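Local structure of N-alpha-acetyltransferase 38, NatC auxiliary subunit (Saccharomyces cerevisiae, 6YGA) at residues T13-L18 against I23-L28; V29-D32 against N36-L39. The protein serves as the small auxiliary subunit of NatC, the ribosome-associated complex that acetylates nascent proteins beginning with methionine and a hydrophobic or amphipathic residue. All coordinates share one frame; numbering follows the deposited sequence.

Contact 1. Residues T13-L18 against I23-L28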
loop_
_atom_site.group_PDB
_atom_site.type_symbol
_atom_site.label_atom_id
_atom_site.label_comp_id
_atom_site.label_asym_id
_atom_site.label_seq_id
_atom_site.Cartn_x
_atom_site.Cartn_y
_atom_site.Cartn_z
ATOM N N THR C 13 -5.564 -27.533 27.890
ATOM C CA THR C 13 -4.616 -26.602 28.487
ATOM C C THR C 13 -3.452 -27.351 29.128
ATOM O O THR C 13 -3.642 -28.372 29.796
ATOM C CB THR C 13 -5.329 -25.736 29.529
ATOM O OG1 THR C 13 -6.428 -25.055 28.914
ATOM C CG2 THR C 13 -4.381 -24.712 30.129
ATOM N N LEU C 14 -2.240 -26.839 28.918
ATOM C CA LEU C 14 -1.029 -27.433 29.463
ATOM C C LEU C 14 -0.206 -26.376 30.183
ATOM O O LEU C 14 -0.268 -25.187 29.858
ATOM C CB LEU C 14 -0.174 -28.088 28.367
ATOM C CG LEU C 14 -0.798 -29.274 27.631
ATOM C CD1 LEU C 14 0.167 -29.853 26.609
ATOM C CD2 LEU C 14 -1.233 -30.337 28.626
ATOM N N ILE C 15 0.571 -26.825 31.162
ATOM C CA ILE C 15 1.473 -25.969 31.922
ATOM C C ILE C 15 2.894 -26.334 31.518
ATOM O O ILE C 15 3.330 -27.475 31.718
ATOM C CB ILE C 15 1.268 -26.124 33.437
ATOM C CG1 ILE C 15 -0.027 -25.437 33.889
ATOM C CG2 ILE C 15 2.455 -25.555 34.196
ATOM C CD1 ILE C 15 -1.287 -26.262 33.697
ATOM N N VAL C 16 3.613 -25.374 30.942
ATOM C CA VAL C 16 4.955 -25.601 30.414
ATOM C C VAL C 16 5.879 -24.575 31.058
ATOM O O VAL C 16 5.886 -23.401 30.667
ATOM C CB VAL C 16 5.005 -25.506 28.885
ATOM C CG1 VAL C 16 6.431 -25.694 28.388
ATOM C CG2 VAL C 16 4.082 -26.539 28.262
ATOM N N SER C 17 6.657 -25.010 32.045
ATOM C CA SER C 17 7.686 -24.162 32.629
ATOM C C SER C 17 8.891 -24.123 31.699
ATOM O O SER C 17 9.347 -25.164 31.220
ATOM C CB SER C 17 8.094 -24.681 34.007
ATOM O OG SER C 17 9.128 -23.885 34.562
ATOM N N LEU C 18 9.399 -22.923 31.438
ATOM C CA LEU C 18 10.530 -22.760 30.539
ATOM C C LEU C 18 11.834 -22.828 31.331
ATOM O O LEU C 18 11.844 -23.109 32.532
ATOM C CB LEU C 18 10.404 -21.454 29.759
ATOM C CG LEU C 18 9.198 -21.345 28.826
ATOM C CD1 LEU C 18 9.324 -20.119 27.935
ATOM C CD2 LEU C 18 9.047 -22.609 27.994
ATOM N N ILE C 23 6.759 -19.181 33.032
ATOM C CA ILE C 23 5.917 -20.352 32.826
ATOM C C ILE C 23 4.854 -20.006 31.791
ATOM O O ILE C 23 4.318 -18.891 31.790
ATOM C CB ILE C 23 5.273 -20.824 34.151
ATOM C CG1 ILE C 23 6.276 -21.646 34.965
ATOM C CG2 ILE C 23 3.985 -21.610 33.903
ATOM C CD1 ILE C 23 5.671 -22.360 36.154
ATOM N N LEU C 24 4.557 -20.954 30.906
ATOM C CA LEU C 24 3.572 -20.770 29.848
ATOM C C LEU C 24 2.370 -21.675 30.087
ATOM O O LEU C 24 2.528 -22.873 30.344
ATOM C CB LEU C 24 4.180 -21.061 28.473
ATOM C CG LEU C 24 5.398 -20.222 28.085
ATOM C CD1 LEU C 24 5.861 -20.570 26.682
ATOM C CD2 LEU C 24 5.076 -18.744 28.195
ATOM N N VAL C 25 1.173 -21.098 29.998
ATOM C CA VAL C 25 -0.085 -21.830 30.100
ATOM C C VAL C 25 -0.835 -21.623 28.793
ATOM O O VAL C 25 -1.142 -20.481 28.425
ATOM C CB VAL C 25 -0.925 -21.357 31.297
ATOM C CG1 VAL C 25 -2.183 -22.200 31.435
ATOM C CG2 VAL C 25 -0.105 -21.401 32.576
ATOM N N GLY C 26 -1.126 -22.717 28.092
ATOM C CA GLY C 26 -1.770 -22.612 26.797
ATOM C C GLY C 26 -2.387 -23.919 26.359
ATOM O O GLY C 26 -2.106 -24.986 26.914
ATOM N N SER C 27 -3.243 -23.816 25.344
ATOM C CA SER C 27 -3.905 -24.969 24.751
ATOM C C SER C 27 -3.017 -25.567 23.667
ATOM O O SER C 27 -2.553 -24.852 22.773
ATOM C CB SER C 27 -5.259 -24.559 24.169
ATOM O OG SER C 27 -6.001 -25.681 23.727
ATOM N N LEU C 28 -2.797 -26.876 23.742
ATOM C CA LEU C 28 -1.888 -27.558 22.827
ATOM C C LEU C 28 -2.515 -27.662 21.440
ATOM O O LEU C 28 -3.617 -28.202 21.287
ATOM C CB LEU C 28 -1.538 -28.942 23.365
ATOM C CG LEU C 28 -0.531 -29.729 22.526
ATOM C CD1 LEU C 28 0.835 -29.065 22.571
ATOM C CD2 LEU C 28 -0.450 -31.175 22.986
#
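Leu14 and Leu28 meet at one end of this antiparallel pair, where the backbones are tied together by the exchange between Leu14 and Gly26. Leu14 N gives a 2.7 Å bond to Gly26 O, and Gly26 N returns a longer one, 3.2 Å, to Leu14 O. From CB outward, Leu14 first passes Gly26 O, 3.9 Å from CB; with CG anti to the carbonyl carbon (chi1 -64°), the CD1 branch is carried across to Leu28, 3.8 Å from its CB, and touches the Leu28 CD2 methyl as well. Gly26, opposite Leu14, has no side chain, and the CD1 branch reaches past it to Leu28. Two residues on, Val16 and Leu24 trade a second pair of backbone bonds, Val16 N to Leu24 O and Leu24 N to Val16 O, each 2.8 Å and fairly straight at the hydrogen.

The strands 13-18 and 23-32 form a hairpin of the Sm/LSM fold, a small, strongly bent antiparallel sheet; strand 63-69 pairs with the other edge of 13-18. Leu14, Val16 and Leu24 lie on one face, and Leu18 reaches in to join them, its CD1 3.7 Å from CD1 of Leu24. The N-alpha-acetyltransferase 35 chain packs here too, with its Phe28 on Leu14 and its Val57 on both Leu18 and Leu24.

On the reverse face Thr13 turns its methyl, not its hydroxyl, to Val25: Thr13 CG2 sits 3.6 Å from Val25 CG1. Ile15 lies more loosely against Val25 and Ile23, while Ser17 lays CB and OG along Ile23, with OG 3.6 Å from Ile23 CG1.

Contact 2. Residues V29-D32 against N36-L39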
loop_
_atom_site.group_PDB
_atom_site.type_symbol
_atom_site.label_atom_id
_atom_site.label_comp_id
_atom_site.label_asym_id
_atom_site.label_seq_id
_atom_site.Cartn_x
_atom_site.Cartn_y
_atom_site.Cartn_z
ATOM N N VAL C 29 -1.805 -27.163 20.433
ATOM C CA VAL C 29 -2.286 -27.160 19.058
ATOM C C VAL C 29 -1.639 -28.263 18.232
ATOM O O VAL C 29 -2.322 -28.958 17.478
ATOM C CB VAL C 29 -2.046 -25.776 18.417
ATOM C CG1 VAL C 29 -2.301 -25.834 16.921
ATOM C CG2 VAL C 29 -2.927 -24.734 19.069
ATOM N N ALA C 30 -0.325 -28.434 18.355
ATOM C CA ALA C 30 0.369 -29.450 17.578
ATOM C C ALA C 30 1.657 -29.844 18.288
ATOM O O ALA C 30 2.238 -29.055 19.039
ATOM C CB ALA C 30 0.670 -28.959 16.156
ATOM N N VAL C 31 2.087 -31.079 18.039
ATOM C CA VAL C 31 3.365 -31.598 18.512
ATOM C C VAL C 31 3.973 -32.422 17.385
ATOM O O VAL C 31 3.252 -33.090 16.636
ATOM C CB VAL C 31 3.205 -32.432 19.806
ATOM C CG1 VAL C 31 2.309 -33.643 19.575
ATOM C CG2 VAL C 31 4.565 -32.860 20.352
ATOM N N ASP C 32 5.296 -32.351 17.238
ATOM C CA ASP C 32 6.001 -33.069 16.186
ATOM C C ASP C 32 6.867 -34.175 16.790
ATOM O O ASP C 32 6.806 -34.462 17.991
ATOM C CB ASP C 32 6.825 -32.098 15.331
ATOM C CG ASP C 32 7.933 -31.411 16.113
ATOM O OD1 ASP C 32 8.029 -31.618 17.341
ATOM O OD2 ASP C 32 8.708 -30.654 15.489
ATOM N N ASN C 36 8.686 -30.630 19.659
ATOM C CA ASN C 36 8.392 -29.208 19.527
ATOM C C ASN C 36 6.890 -29.002 19.674
ATOM O O ASN C 36 6.097 -29.666 18.999
ATOM C CB ASN C 36 8.871 -28.672 18.177
ATOM C CG ASN C 36 10.344 -28.932 17.931
ATOM O OD1 ASN C 36 11.170 -28.792 18.832
ATOM N ND2 ASN C 36 10.680 -29.323 16.705
ATOM N N LEU C 37 6.492 -28.099 20.564
ATOM C CA LEU C 37 5.084 -27.861 20.842
ATOM C C LEU C 37 4.648 -26.522 20.265
ATOM O O LEU C 37 5.425 -25.563 20.231
ATOM C CB LEU C 37 4.801 -27.878 22.346
ATOM C CG LEU C 37 5.448 -28.980 23.182
ATOM C CD1 LEU C 37 5.331 -28.640 24.654
ATOM C CD2 LEU C 37 4.804 -30.320 22.891
ATOM N N LEU C 38 3.400 -26.467 19.810
ATOM C CA LEU C 38 2.756 -25.227 19.406
ATOM C C LEU C 38 1.546 -25.014 20.301
ATOM O O LEU C 38 0.672 -25.883 20.382
ATOM C CB LEU C 38 2.337 -25.264 17.932
ATOM C CG LEU C 38 1.762 -23.975 17.339
ATOM C CD1 LEU C 38 2.803 -22.866 17.326
ATOM C CD2 LEU C 38 1.215 -24.222 15.936
ATOM N N LEU C 39 1.504 -23.871 20.979
ATOM C CA LEU C 39 0.471 -23.578 21.962
ATOM C C LEU C 39 -0.289 -22.318 21.574
ATOM O O LEU C 39 0.302 -21.349 21.084
ATOM C CB LEU C 39 1.078 -23.407 23.358
ATOM C CG LEU C 39 1.831 -24.592 23.963
ATOM C CD1 LEU C 39 2.576 -24.158 25.214
ATOM C CD2 LEU C 39 0.877 -25.727 24.281
#
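Asp32 and Asn36 close the turn end of this hairpin with two hydrogen bonds, each given by Asn36 to a different carboxylate oxygen of Asp32. Asp32 OD1 takes the backbone N of Asn36 at 2.6 Å, on its syn side, and Asp32 OD2 takes the Asn36 side-chain ND2 at 2.7 Å through its syn lone pair. Both bonds are noticeably bent, and the carboxylate and amide planes stand 52° apart. The torsion of Asp32 puts CG between the backbone N and the carbonyl carbon (chi1 64°), which brings the carboxylate round to Asn36.

Among the backbone bonds, Leu38 N reaches Ala30 O at 2.9 Å, but Leu38 O serves two residues: a 2.8 Å bond from Val29 N and a weak one from Ala30 N. Val29 and Ala30 together facing Leu38 make a classic beta bulge in the strand that runs on from 23-28.

The apolar contacts pair neighbours that point the same way. Val31 CG2 rests 3.6 Å from Leu37 CD2, and Val29 CG1 lies 4.0 Å from Leu38 CD2.

Around the pair, Ala30, Val31 and Asp32 also pair, antiparallel, with a strand of the N-alpha-acetyltransferase 35 chain, extending the sheet between chains. OD2 of Asp32 meets Arg37 of N-alpha-acetyltransferase 30 in a salt bridge. With both oxygens engaged by N-H donors and an arginine close by, this buried carboxylate is probably kept in its charged form.

Strand 23-32 carries both contacts: its first half pairs with 13-18 in contact 1, its second half with 36-39 in contact 2, and the two centres lie about 11 Å apart. They touch where the halves join. Leu39 reaches back to contact 1, its CD2 3.6 Å from CA of Leu28, while Leu28 CD1 comes within 3.9 Å of Leu38 O. The centre of contact 1 is about 3 Å from the centre of the chain. N-alpha-acetyltransferase 35 packs against both, and the catalytic subunit, N-alpha-acetyltransferase 30, also reaches contact 2, where its Tyr34 hydrogen-bonds to Asn36 O. Substrate N-termini are recognised where those two subunits meet.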